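Local coordinates for N-acyl-D-glutamate deacylase (Bordetella bronchiseptica, PDB 3GIP), which catalyses the hydrolysis of N-acyl-D-glutamate to D-glutamate and a carboxylate, as a zinc-containing member of the amidohydrolase superfamily, at residues G14-G19 with R25-G30; H49-S54 with V428-P433; R383-Y388 with M395-A400; M404-A409 with R417-P422. All coordinates share one frame; numbering follows the deposited sequence.

Overall arrangement
The four contacts lie on the same side of the chain's centre, and none supplies a zinc ligand; those are Cys95, His218 and His248. Contact 1 and contact 2, with centres about 9 Å apart, meet where Leu29 CD2 packs 3.6 Å from Val428 CG2. Contact 3 adjoins contact 1 through Ile17 and Leu397, and contact 2 through Leu397, which also touches Phe431 and Pro433. Met404 leads from contact 3 to contact 4, its CE lying 3.6 Å from Leu385 CD2. Contact 4 returns to contact 1 by a probable backbone hydrogen bond, Leu420 N to Asp18 O, 3.0 Å. Strand 57-64 touches residues of all four contacts.

Contact 1. Residues G14-G19 with R25-G30; sequences GWIIDG and RRADLG
Trp15 lays one face of its indole over the start of the Arg26 side chain: Arg26 CB stands 3.9 Å from the centroid of the six-membered ring, only 5° off the ring normal, a CH-pi contact. The pair crosses at about a right angle. Arg26 sends CG anti to its backbone N (chi1 169°) and then bends at chi2, which brings the guanidinium away from the ring and over Gly14 N. There NH1 and NH2 both grip Asp28 OD1, each at 3.0 Å, in a salt bridge made end-on to a single oxygen. That oxygen also accepts from Gly13 N, while Asp28 OD2 takes Leu42 N, so the buried carboxylate is held from several sides.

Ile16 and Arg25 share the other face of the ladder. Their backbones exchange two bonds, Ile16 N to Arg25 O at 2.7 Å and Arg25 N to Ile16 O at 3.0 Å. With CG between its own N and carbonyl carbon (chi1 56°), Arg25 runs extended past Ile16, whose CG2 covers one face of the guanidinium. Asp18 OD2 comes near the plane of that group, but the salt bridge to NH2 is long, 3.8 Å; water 2 links the two atoms, weakly on the arginine side. Asp18 OD1 turns to Thr20. Ile16 CG1 packs against Ala27 CB, 4.2 Å away. Water 1 joins Gly14 N to Ala27 O where the strands part. This is an antiparallel beta hairpin of strands 15-16 and 25-26, whose strand 15-16 also pairs in parallel with strand 57-64.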
loop_
_atom_site.group_PDB
_atom_site.type_symbol
_atom_site.label_atom_id
_atom_site.label_comp_id
_atom_site.label_asym_id
_atom_site.label_seq_id
_atom_site.Cartn_x
_atom_site.Cartn_y
_atom_site.Cartn_z
ATOM N N GLY A 14 -4.897 -7.726 -28.186
ATOM C CA GLY A 14 -4.066 -6.738 -27.520
ATOM C C GLY A 14 -2.583 -7.047 -27.482
ATOM O O GLY A 14 -2.114 -8.023 -28.073
ATOM N N TRP A 15 -1.841 -6.185 -26.791
ATOM C CA TRP A 15 -0.406 -6.342 -26.632
ATOM C C TRP A 15 -0.119 -6.701 -25.186
ATOM O O TRP A 15 -0.540 -6.007 -24.260
ATOM C CB TRP A 15 0.328 -5.056 -27.014
ATOM C CG TRP A 15 0.357 -4.821 -28.489
ATOM C CD1 TRP A 15 -0.673 -4.381 -29.272
ATOM C CD2 TRP A 15 1.455 -5.075 -29.374
ATOM N NE1 TRP A 15 -0.283 -4.347 -30.592
ATOM C CE2 TRP A 15 1.017 -4.767 -30.683
ATOM C CE3 TRP A 15 2.767 -5.532 -29.190
ATOM C CZ2 TRP A 15 1.846 -4.903 -31.802
ATOM C CZ3 TRP A 15 3.592 -5.669 -30.306
ATOM C CH2 TRP A 15 3.126 -5.353 -31.595
ATOM N N ILE A 16 0.599 -7.798 -24.997
ATOM C CA ILE A 16 0.923 -8.269 -23.664
ATOM C C ILE A 16 2.208 -7.700 -23.076
ATOM O O ILE A 16 3.261 -7.740 -23.705
ATOM C CB ILE A 16 1.068 -9.806 -23.646
ATOM C CG1 ILE A 16 -0.259 -10.469 -24.017
ATOM C CG2 ILE A 16 1.547 -10.269 -22.275
ATOM C CD1 ILE A 16 -1.333 -10.323 -22.980
ATOM N N ILE A 17 2.096 -7.151 -21.871
ATOM C CA ILE A 17 3.250 -6.672 -21.119
ATOM C C ILE A 17 3.094 -7.588 -19.909
ATOM O O ILE A 17 2.267 -7.346 -19.029
ATOM C CB ILE A 17 3.136 -5.179 -20.733
ATOM C CG1 ILE A 17 3.320 -4.321 -21.989
ATOM C CG2 ILE A 17 4.197 -4.822 -19.693
ATOM C CD1 ILE A 17 3.465 -2.833 -21.725
ATOM N N ASP A 18 3.878 -8.664 -19.899
ATOM C CA ASP A 18 3.778 -9.690 -18.865
ATOM C C ASP A 18 4.383 -9.448 -17.493
ATOM O O ASP A 18 4.290 -10.316 -16.623
ATOM C CB ASP A 18 4.311 -11.021 -19.410
ATOM C CG ASP A 18 5.761 -10.937 -19.855
ATOM O OD1 ASP A 18 6.487 -10.033 -19.384
ATOM O OD2 ASP A 18 6.181 -11.790 -20.669
ATOM N N GLY A 19 5.000 -8.289 -17.289
ATOM C CA GLY A 19 5.585 -7.996 -15.993
ATOM C C GLY A 19 7.052 -8.357 -15.835
ATOM O O GLY A 19 7.672 -7.993 -14.838
ATOM N N ARG A 25 4.338 -7.659 -26.484
ATOM C CA ARG A 25 4.165 -8.528 -27.640
ATOM C C ARG A 25 2.704 -8.783 -27.982
ATOM O O ARG A 25 1.851 -8.865 -27.097
ATOM C CB ARG A 25 4.891 -9.859 -27.410
ATOM C CG ARG A 25 4.495 -10.612 -26.146
ATOM C CD ARG A 25 5.508 -11.720 -25.865
ATOM N NE ARG A 25 5.286 -12.409 -24.596
ATOM C CZ ARG A 25 4.266 -13.223 -24.353
ATOM N NH1 ARG A 25 3.362 -13.452 -25.295
ATOM N NH2 ARG A 25 4.157 -13.820 -23.175
ATOM N N ARG A 26 2.423 -8.899 -29.276
ATOM C CA ARG A 26 1.068 -9.151 -29.751
ATOM C C ARG A 26 0.698 -10.608 -29.492
ATOM O O ARG A 26 1.235 -11.515 -30.130
ATOM C CB ARG A 26 0.973 -8.847 -31.248
ATOM C CG ARG A 26 -0.313 -9.330 -31.904
ATOM C CD ARG A 26 -1.526 -8.504 -31.494
ATOM N NE ARG A 26 -2.768 -9.174 -31.873
ATOM C CZ ARG A 26 -3.336 -10.148 -31.168
ATOM N NH1 ARG A 26 -2.779 -10.562 -30.038
ATOM N NH2 ARG A 26 -4.451 -10.723 -31.600
ATOM N N ALA A 27 -0.219 -10.827 -28.554
ATOM C CA ALA A 27 -0.653 -12.177 -28.208
ATOM C C ALA A 27 -1.967 -12.150 -27.432
ATOM O O ALA A 27 -2.325 -11.129 -26.842
ATOM C CB ALA A 27 0.424 -12.869 -27.379
ATOM N N ASP A 28 -2.685 -13.271 -27.440
ATOM C CA ASP A 28 -3.950 -13.373 -26.721
ATOM C C ASP A 28 -3.732 -14.112 -25.404
ATOM O O ASP A 28 -2.801 -14.908 -25.275
ATOM C CB ASP A 28 -4.996 -14.126 -27.552
ATOM C CG ASP A 28 -5.193 -13.527 -28.929
ATOM O OD1 ASP A 28 -5.049 -12.297 -29.072
ATOM O OD2 ASP A 28 -5.507 -14.286 -29.874
ATOM N N LEU A 29 -4.594 -13.848 -24.430
ATOM C CA LEU A 29 -4.488 -14.485 -23.125
ATOM C C LEU A 29 -5.718 -15.346 -22.861
ATOM O O LEU A 29 -6.850 -14.891 -23.031
ATOM C CB LEU A 29 -4.368 -13.422 -22.030
ATOM C CG LEU A 29 -4.165 -13.897 -20.589
ATOM C CD1 LEU A 29 -2.717 -14.295 -20.378
ATOM C CD2 LEU A 29 -4.532 -12.774 -19.633
ATOM N N GLY A 30 -5.483 -16.591 -22.453
ATOM C CA GLY A 30 -6.576 -17.500 -22.160
ATOM C C GLY A 30 -6.635 -17.832 -20.680
ATOM O O GLY A 30 -5.602 -18.028 -20.037
HETATM O O HOH W 1 -4.768 -9.838 -26.087
HETATM O O HOH W 2 4.789 -14.287 -20.665
#

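Contact 2. Residues H49-S54 with V428-P433; sequences HAWDAS and VVVFDP
Val430 divides its two methyl groups between two residues of 49-54: CG2 faces Trp51 and CG1 faces Ala53. CG1 is anti to the backbone N (chi1 179°), which leaves CG2 beside that nitrogen and spreads the branches so that each meets a different partner. On the indole the nearest atom is CE3, 4.1 Å from Val430 CG2. The methyl approaches obliquely, neither squarely over the ring nor in its plane. Ala53 adds its CB at 4.0 Å from Val430 CG1. Trp51, Ala53 and Val430 all set out from the backbone toward the opposite segment.

The indole has an aromatic neighbour as well, meeting Phe9 edge-to-face, and it also touches Leu456 and Ile11. Within 49-54, the bond from Ser54 N to Asp52 OD1, 3.0 Å, makes an Asx turn just after strand 50-52; Ser54 OG adds a second bond, 2.6 Å, at the syn lone pair of the same Asp52 OD1.

Even at their nearest, Ala53 CA and Val430 CA are 7.0 Å apart, so strands 50-52 and 428-431 do not pair here. The join is purely apolar: it depends on the shape and burial of three side chains, with no directional bond to fix the register of the two segments.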
loop_
_atom_site.group_PDB
_atom_site.type_symbol
_atom_site.label_atom_id
_atom_site.label_comp_id
_atom_site.label_asym_id
_atom_site.label_seq_id
_atom_site.Cartn_x
_atom_site.Cartn_y
_atom_site.Cartn_z
ATOM N N HIS A 49 -16.348 -16.348 -21.873
ATOM C CA HIS A 49 -16.339 -14.888 -21.896
ATOM C C HIS A 49 -15.150 -14.437 -22.728
ATOM O O HIS A 49 -14.121 -15.110 -22.762
ATOM C CB HIS A 49 -16.204 -14.317 -20.484
ATOM C CG HIS A 49 -17.244 -14.808 -19.528
ATOM N ND1 HIS A 49 -17.130 -16.004 -18.853
ATOM C CD2 HIS A 49 -18.424 -14.269 -19.142
ATOM C CE1 HIS A 49 -18.195 -16.179 -18.091
ATOM N NE2 HIS A 49 -18.994 -15.140 -18.247
ATOM N N ALA A 50 -15.283 -13.296 -23.394
ATOM C CA ALA A 50 -14.194 -12.793 -24.214
ATOM C C ALA A 50 -14.162 -11.274 -24.283
ATOM O O ALA A 50 -15.203 -10.621 -24.371
ATOM C CB ALA A 50 -14.291 -13.372 -25.619
ATOM N N TRP A 51 -12.953 -10.724 -24.240
ATOM C CA TRP A 51 -12.749 -9.283 -24.321
ATOM C C TRP A 51 -11.877 -8.953 -25.524
ATOM O O TRP A 51 -10.922 -9.672 -25.828
ATOM C CB TRP A 51 -12.056 -8.746 -23.065
ATOM C CG TRP A 51 -12.926 -8.607 -21.856
ATOM C CD1 TRP A 51 -14.291 -8.602 -21.814
ATOM C CD2 TRP A 51 -12.483 -8.387 -20.511
ATOM N NE1 TRP A 51 -14.725 -8.389 -20.524
ATOM C CE2 TRP A 51 -13.634 -8.254 -19.707
ATOM C CE3 TRP A 51 -11.220 -8.287 -19.910
ATOM C CZ2 TRP A 51 -13.563 -8.025 -18.328
ATOM C CZ3 TRP A 51 -11.149 -8.060 -18.538
ATOM C CH2 TRP A 51 -12.316 -7.931 -17.765
ATOM N N ASP A 52 -12.208 -7.862 -26.204
ATOM C CA ASP A 52 -11.439 -7.410 -27.357
ATOM C C ASP A 52 -10.473 -6.345 -26.855
ATOM O O ASP A 52 -10.877 -5.218 -26.565
ATOM C CB ASP A 52 -12.369 -6.824 -28.423
ATOM C CG ASP A 52 -11.613 -6.238 -29.602
ATOM O OD1 ASP A 52 -10.385 -6.450 -29.696
ATOM O OD2 ASP A 52 -12.250 -5.568 -30.444
ATOM N N ALA A 53 -9.201 -6.712 -26.739
ATOM C CA ALA A 53 -8.179 -5.794 -26.252
ATOM C C ALA A 53 -7.433 -5.078 -27.370
ATOM O O ALA A 53 -6.321 -4.594 -27.160
ATOM C CB ALA A 53 -7.189 -6.544 -25.365
ATOM N N SER A 54 -8.031 -5.018 -28.555
ATOM C CA SER A 54 -7.393 -4.334 -29.674
ATOM C C SER A 54 -7.023 -2.919 -29.239
ATOM O O SER A 54 -7.841 -2.216 -28.644
ATOM C CB SER A 54 -8.340 -4.269 -30.877
ATOM O OG SER A 54 -8.580 -5.560 -31.413
ATOM N N VAL A 428 -5.604 -9.932 -13.972
ATOM C CA VAL A 428 -5.276 -9.214 -15.198
ATOM C C VAL A 428 -5.927 -7.847 -15.315
ATOM O O VAL A 428 -7.053 -7.644 -14.869
ATOM C CB VAL A 428 -5.728 -10.037 -16.436
ATOM C CG1 VAL A 428 -5.239 -9.385 -17.718
ATOM C CG2 VAL A 428 -5.229 -11.467 -16.329
ATOM N N VAL A 429 -5.212 -6.908 -15.923
ATOM C CA VAL A 429 -5.764 -5.583 -16.155
ATOM C C VAL A 429 -5.529 -5.247 -17.619
ATOM O O VAL A 429 -4.445 -5.483 -18.156
ATOM C CB VAL A 429 -5.116 -4.488 -15.266
ATOM C CG1 VAL A 429 -3.623 -4.395 -15.525
ATOM C CG2 VAL A 429 -5.788 -3.146 -15.543
ATOM N N VAL A 430 -6.565 -4.727 -18.267
ATOM C CA VAL A 430 -6.489 -4.334 -19.666
ATOM C C VAL A 430 -6.658 -2.822 -19.682
ATOM O O VAL A 430 -7.634 -2.301 -19.140
ATOM C CB VAL A 430 -7.624 -4.978 -20.492
ATOM C CG1 VAL A 430 -7.533 -4.531 -21.945
ATOM C CG2 VAL A 430 -7.540 -6.493 -20.391
ATOM N N PHE A 431 -5.712 -2.113 -20.287
ATOM C CA PHE A 431 -5.804 -0.660 -20.320
ATOM C C PHE A 431 -5.259 -0.046 -21.599
ATOM O O PHE A 431 -4.448 -0.651 -22.295
ATOM C CB PHE A 431 -5.081 -0.068 -19.100
ATOM C CG PHE A 431 -3.584 -0.277 -19.102
ATOM C CD1 PHE A 431 -2.737 0.659 -19.689
ATOM C CD2 PHE A 431 -3.021 -1.404 -18.503
ATOM C CE1 PHE A 431 -1.350 0.480 -19.680
ATOM C CE2 PHE A 431 -1.632 -1.594 -18.488
ATOM C CZ PHE A 431 -0.796 -0.650 -19.077
ATOM N N ASP A 432 -5.736 1.155 -21.909
ATOM C CA ASP A 432 -5.284 1.883 -23.087
ATOM C C ASP A 432 -4.042 2.654 -22.638
ATOM O O ASP A 432 -4.128 3.533 -21.782
ATOM C CB ASP A 432 -6.365 2.860 -23.546
ATOM C CG ASP A 432 -6.026 3.523 -24.862
ATOM O OD1 ASP A 432 -4.838 3.842 -25.076
ATOM O OD2 ASP A 432 -6.951 3.732 -25.678
ATOM N N PRO A 433 -2.868 2.336 -23.207
ATOM C CA PRO A 433 -1.647 3.039 -22.804
ATOM C C PRO A 433 -1.630 4.529 -23.116
ATOM O O PRO A 433 -0.946 5.303 -22.443
ATOM C CB PRO A 433 -0.553 2.276 -23.546
ATOM C CG PRO A 433 -1.252 1.847 -24.807
ATOM C CD PRO A 433 -2.590 1.369 -24.285
#

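Contact 3. Residues R383-Y388 with M395-A400; sequences RVLGRY and MTLEQA
Helix 376-391 and the first turn of helix 397-404 come closest at Leu385 and Leu397, whose CA atoms are 7.2 Å apart, and the contact is made by side chains. Leu385 CD2 meets Leu397 CD1 at 3.7 Å, methyl to methyl, with the two side chains crossing at about a right angle. Neither side chain sets out straight at the partner, yet their ends come nearer than these first bonds suggest. The first torsions set the branches: in Leu397, CG is anti to the backbone N (chi1 -175°), whereas in Leu385 it lies beside that nitrogen (chi1 -60°). The same Leu385 CD2 also rests 4.4 Å from Ala400 CB, one turn along from Leu397, so the methyl sits against two residues of one helical ridge. Met404 and Phe62 close in on Leu385 from outside the pair.

On the first helix the backbone widens into a pi-type turn, Tyr388 N making weak bonds to the carbonyls of both Arg383 and Val384. Nearby, Arg387 CD lies over the face of the Arg383 guanidinium, 3.2 Å above its centre. The two arginines have separate acids: Asp438 bridges Arg383, and Glu348 bridges Arg387.

The second helix is fixed at its start by Thr396 and Gln399. Gln399 N donates to Thr396 OG1 at 3.1 Å, and Thr396 N returns a nearly straight bond to Gln399 OE1 (3.0 Å, 173°), which accepts through a lone pair in its carbonyl plane. The contact thus joins two successive helices by leucine and alanine packing, the second opened by a classic N-terminal capping box.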
loop_
_atom_site.group_PDB
_atom_site.type_symbol
_atom_site.label_atom_id
_atom_site.label_comp_id
_atom_site.label_asym_id
_atom_site.label_seq_id
_atom_site.Cartn_x
_atom_site.Cartn_y
_atom_site.Cartn_z
ATOM N N ARG A 383 -1.958 7.318 -12.215
ATOM C CA ARG A 383 -1.202 8.564 -12.283
ATOM C C ARG A 383 0.236 8.200 -12.649
ATOM O O ARG A 383 0.912 8.941 -13.363
ATOM C CB ARG A 383 -1.240 9.308 -10.944
ATOM C CG ARG A 383 -0.629 10.710 -10.989
ATOM C CD ARG A 383 -0.863 11.441 -9.673
ATOM N NE ARG A 383 -0.315 12.797 -9.632
ATOM C CZ ARG A 383 -0.848 13.852 -10.244
ATOM N NH1 ARG A 383 -1.956 13.728 -10.961
ATOM N NH2 ARG A 383 -0.279 15.047 -10.118
ATOM N N VAL A 384 0.716 7.057 -12.164
ATOM C CA VAL A 384 2.067 6.648 -12.521
ATOM C C VAL A 384 2.105 6.349 -14.020
ATOM O O VAL A 384 2.992 6.821 -14.727
ATOM C CB VAL A 384 2.521 5.395 -11.736
ATOM C CG1 VAL A 384 3.817 4.848 -12.327
ATOM C CG2 VAL A 384 2.734 5.760 -10.264
ATOM N N LEU A 385 1.132 5.587 -14.512
ATOM C CA LEU A 385 1.107 5.240 -15.930
ATOM C C LEU A 385 0.913 6.438 -16.851
ATOM O O LEU A 385 1.513 6.503 -17.922
ATOM C CB LEU A 385 0.014 4.209 -16.206
ATOM C CG LEU A 385 0.184 2.900 -15.434
ATOM C CD1 LEU A 385 -0.969 1.972 -15.766
ATOM C CD2 LEU A 385 1.517 2.255 -15.788
ATOM N N GLY A 386 0.080 7.383 -16.434
ATOM C CA GLY A 386 -0.172 8.545 -17.266
ATOM C C GLY A 386 0.781 9.713 -17.097
ATOM O O GLY A 386 1.275 10.256 -18.084
ATOM N N ARG A 387 1.048 10.098 -15.854
ATOM C CA ARG A 387 1.914 11.242 -15.568
ATOM C C ARG A 387 3.404 10.908 -15.527
ATOM O O ARG A 387 4.221 11.612 -16.120
ATOM C CB ARG A 387 1.480 11.874 -14.238
ATOM C CG ARG A 387 2.170 13.183 -13.838
ATOM C CD ARG A 387 1.618 13.647 -12.483
ATOM N NE ARG A 387 2.187 14.904 -11.996
ATOM C CZ ARG A 387 1.767 16.112 -12.362
ATOM N NH1 ARG A 387 0.770 16.239 -13.228
ATOM N NH2 ARG A 387 2.331 17.197 -11.844
ATOM N N TYR A 388 3.767 9.835 -14.833
ATOM C CA TYR A 388 5.175 9.468 -14.720
ATOM C C TYR A 388 5.736 8.715 -15.921
ATOM O O TYR A 388 6.902 8.888 -16.279
ATOM C CB TYR A 388 5.396 8.658 -13.432
ATOM C CG TYR A 388 5.360 9.490 -12.162
ATOM C CD1 TYR A 388 4.847 10.789 -12.163
ATOM C CD2 TYR A 388 5.839 8.977 -10.955
ATOM C CE1 TYR A 388 4.815 11.559 -10.996
ATOM C CE2 TYR A 388 5.809 9.741 -9.782
ATOM C CZ TYR A 388 5.297 11.028 -9.811
ATOM O OH TYR A 388 5.270 11.792 -8.660
ATOM N N MET A 395 10.393 6.103 -17.268
ATOM C CA MET A 395 10.786 4.736 -17.598
ATOM C C MET A 395 9.781 4.246 -18.632
ATOM O O MET A 395 8.801 4.933 -18.912
ATOM C CB MET A 395 10.780 3.828 -16.354
ATOM C CG MET A 395 9.429 3.647 -15.679
ATOM S SD MET A 395 9.560 2.612 -14.191
ATOM C CE MET A 395 10.493 3.701 -13.110
ATOM N N THR A 396 10.021 3.081 -19.220
ATOM C CA THR A 396 9.089 2.574 -20.216
ATOM C C THR A 396 7.881 1.969 -19.531
ATOM O O THR A 396 7.903 1.709 -18.326
ATOM C CB THR A 396 9.719 1.480 -21.092
ATOM O OG1 THR A 396 10.038 0.346 -20.278
ATOM C CG2 THR A 396 10.981 1.996 -21.761
ATOM N N LEU A 397 6.825 1.752 -20.303
ATOM C CA LEU A 397 5.616 1.157 -19.762
ATOM C C LEU A 397 5.951 -0.252 -19.261
ATOM O O LEU A 397 5.464 -0.679 -18.211
ATOM C CB LEU A 397 4.532 1.108 -20.843
ATOM C CG LEU A 397 3.146 0.624 -20.409
ATOM C CD1 LEU A 397 2.641 1.470 -19.244
ATOM C CD2 LEU A 397 2.186 0.720 -21.589
ATOM N N GLU A 398 6.791 -0.968 -20.005
ATOM C CA GLU A 398 7.186 -2.313 -19.605
ATOM C C GLU A 398 7.890 -2.298 -18.252
ATOM O O GLU A 398 7.656 -3.170 -17.413
ATOM C CB GLU A 398 8.106 -2.950 -20.656
ATOM C CG GLU A 398 7.382 -3.421 -21.915
ATOM C CD GLU A 398 7.298 -2.365 -23.006
ATOM O OE1 GLU A 398 7.429 -1.161 -22.701
ATOM O OE2 GLU A 398 7.085 -2.747 -24.177
ATOM N N GLN A 399 8.759 -1.314 -18.041
ATOM C CA GLN A 399 9.469 -1.209 -16.774
ATOM C C GLN A 399 8.513 -0.837 -15.644
ATOM O O GLN A 399 8.600 -1.380 -14.543
ATOM C CB GLN A 399 10.587 -0.163 -16.867
ATOM C CG GLN A 399 11.741 -0.560 -17.775
ATOM C CD GLN A 399 12.782 0.540 -17.909
ATOM O OE1 GLN A 399 12.471 1.664 -18.313
ATOM N NE2 GLN A 399 14.028 0.218 -17.576
ATOM N N ALA A 400 7.594 0.083 -15.917
ATOM C CA ALA A 400 6.645 0.518 -14.898
ATOM C C ALA A 400 5.720 -0.617 -14.474
ATOM O O ALA A 400 5.464 -0.805 -13.285
ATOM C CB ALA A 400 5.831 1.703 -15.410
#

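Contact 4. Residues M404-A409 with R417-P422; sequences MTALPA and RGVLQP
The start of helix 406-412, with Thr405 in the N-cap position, is the element met here by the loop that leads from that helix toward strand 428-431. Thr405 and Gly418 have the closest backbones, their CA atoms 4.2 Å apart. Gly418 O points into the first turn, 3.2 Å from Thr405 CB. It also comes within 3.1 Å of Ala406 N, but the angle is too poor for a hydrogen bond. The threonine hydroxyl does no capping either: OG1 lies between the backbone N and the carbonyl carbon (chi1 58°) and bonds to Val401 O, in the preceding helix.

One turn on, Ala409 CB fits against the glycine and its predecessor, 3.3 Å from Arg417 O. Gly418 has a positive phi of 83°, and a CB on it would run into Thr405 O and Ala409 CB; its absence allows the close approach of helix and loop. Beside this, Ala406 CB meets Val419 CG1 at 4.0 Å, methyl to methyl. The side chain of Arg417 leads away from the helix to a salt bridge with Asp427 and a cation-pi contact with Trp425.

Around this junction, Met404 reaches Phe381 and Val384 of helix 376-391, Thr405 packs on Pro60, and Pro408 lies on Ile63 of strand 57-64 and Met361 of strand 360-362, so the helix start is wedged between strands and the returning loop.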
loop_
_atom_site.group_PDB
_atom_site.type_symbol
_atom_site.label_atom_id
_atom_site.label_comp_id
_atom_site.label_asym_id
_atom_site.label_seq_id
_atom_site.Cartn_x
_atom_site.Cartn_y
_atom_site.Cartn_z
ATOM N N MET A 404 4.912 -2.610 -10.679
ATOM C CA MET A 404 3.574 -2.773 -10.113
ATOM C C MET A 404 3.130 -4.215 -10.004
ATOM O O MET A 404 2.091 -4.494 -9.406
ATOM C CB MET A 404 2.542 -2.070 -10.991
ATOM C CG MET A 404 2.824 -0.624 -11.284
ATOM S SD MET A 404 1.639 0.031 -12.475
ATOM C CE MET A 404 1.903 1.793 -12.205
ATOM N N THR A 405 3.900 -5.129 -10.580
ATOM C CA THR A 405 3.496 -6.526 -10.587
ATOM C C THR A 405 4.563 -7.520 -10.136
ATOM O O THR A 405 4.524 -8.012 -9.007
ATOM C CB THR A 405 2.998 -6.908 -12.000
ATOM O OG1 THR A 405 4.043 -6.673 -12.958
ATOM C CG2 THR A 405 1.783 -6.059 -12.384
ATOM N N ALA A 406 5.513 -7.816 -11.014
ATOM C CA ALA A 406 6.563 -8.770 -10.691
ATOM C C ALA A 406 7.409 -8.378 -9.483
ATOM O O ALA A 406 7.690 -9.220 -8.635
ATOM C CB ALA A 406 7.460 -8.989 -11.899
ATOM N N LEU A 407 7.823 -7.117 -9.398
ATOM C CA LEU A 407 8.647 -6.703 -8.265
ATOM C C LEU A 407 7.907 -6.917 -6.943
ATOM O O LEU A 407 8.464 -7.496 -6.006
ATOM C CB LEU A 407 9.098 -5.243 -8.423
ATOM C CG LEU A 407 10.037 -4.696 -7.341
ATOM C CD1 LEU A 407 11.313 -5.541 -7.248
ATOM C CD2 LEU A 407 10.374 -3.246 -7.672
ATOM N N PRO A 408 6.644 -6.456 -6.841
ATOM C CA PRO A 408 5.927 -6.670 -5.579
ATOM C C PRO A 408 5.807 -8.162 -5.253
ATOM O O PRO A 408 5.970 -8.570 -4.101
ATOM C CB PRO A 408 4.569 -6.025 -5.841
ATOM C CG PRO A 408 4.915 -4.887 -6.738
ATOM C CD PRO A 408 5.910 -5.514 -7.706
ATOM N N ALA A 409 5.530 -8.976 -6.267
ATOM C CA ALA A 409 5.392 -10.417 -6.061
ATOM C C ALA A 409 6.701 -11.004 -5.540
ATOM O O ALA A 409 6.700 -11.887 -4.679
ATOM C CB ALA A 409 4.984 -11.100 -7.366
ATOM N N ARG A 417 1.799 -15.134 -9.085
ATOM C CA ARG A 417 1.124 -13.849 -9.233
ATOM C C ARG A 417 2.118 -12.789 -9.674
ATOM O O ARG A 417 3.326 -12.946 -9.498
ATOM C CB ARG A 417 0.474 -13.399 -7.920
ATOM C CG ARG A 417 -0.763 -14.178 -7.552
ATOM C CD ARG A 417 -1.461 -13.596 -6.336
ATOM N NE ARG A 417 -2.383 -14.577 -5.780
ATOM C CZ ARG A 417 -3.567 -14.879 -6.301
ATOM N NH1 ARG A 417 -3.995 -14.262 -7.394
ATOM N NH2 ARG A 417 -4.307 -15.828 -5.743
ATOM N N GLY A 418 1.600 -11.710 -10.251
ATOM C CA GLY A 418 2.455 -10.625 -10.692
ATOM C C GLY A 418 3.090 -10.802 -12.056
ATOM O O GLY A 418 3.900 -9.976 -12.473
ATOM N N VAL A 419 2.733 -11.873 -12.755
ATOM C CA VAL A 419 3.281 -12.129 -14.084
ATOM C C VAL A 419 2.259 -12.838 -14.956
ATOM O O VAL A 419 1.466 -13.643 -14.470
ATOM C CB VAL A 419 4.545 -13.022 -14.024
ATOM C CG1 VAL A 419 5.695 -12.273 -13.371
ATOM C CG2 VAL A 419 4.236 -14.297 -13.254
ATOM N N LEU A 420 2.268 -12.529 -16.246
ATOM C CA LEU A 420 1.356 -13.191 -17.161
ATOM C C LEU A 420 2.118 -14.333 -17.822
ATOM O O LEU A 420 2.830 -14.135 -18.805
ATOM C CB LEU A 420 0.831 -12.217 -18.226
ATOM C CG LEU A 420 -0.057 -11.065 -17.740
ATOM C CD1 LEU A 420 -0.596 -10.310 -18.945
ATOM C CD2 LEU A 420 -1.215 -11.598 -16.894
ATOM N N GLN A 421 1.978 -15.524 -17.250
ATOM C CA GLN A 421 2.621 -16.730 -17.765
ATOM C C GLN A 421 1.661 -17.883 -17.496
ATOM O O GLN A 421 0.875 -17.831 -16.553
ATOM C CB GLN A 421 3.957 -16.979 -17.053
ATOM C CG GLN A 421 3.862 -17.027 -15.534
ATOM C CD GLN A 421 5.203 -17.284 -14.861
ATOM O OE1 GLN A 421 6.222 -16.684 -15.218
ATOM N NE2 GLN A 421 5.204 -18.168 -13.864
ATOM N N PRO A 422 1.701 -18.934 -18.327
ATOM C CA PRO A 422 0.789 -20.055 -18.093
ATOM C C PRO A 422 0.951 -20.627 -16.685
ATOM O O PRO A 422 2.070 -20.772 -16.193
ATOM C CB PRO A 422 1.190 -21.057 -19.174
ATOM C CG PRO A 422 1.678 -20.168 -20.290
ATOM C CD PRO A 422 2.506 -19.150 -19.541
#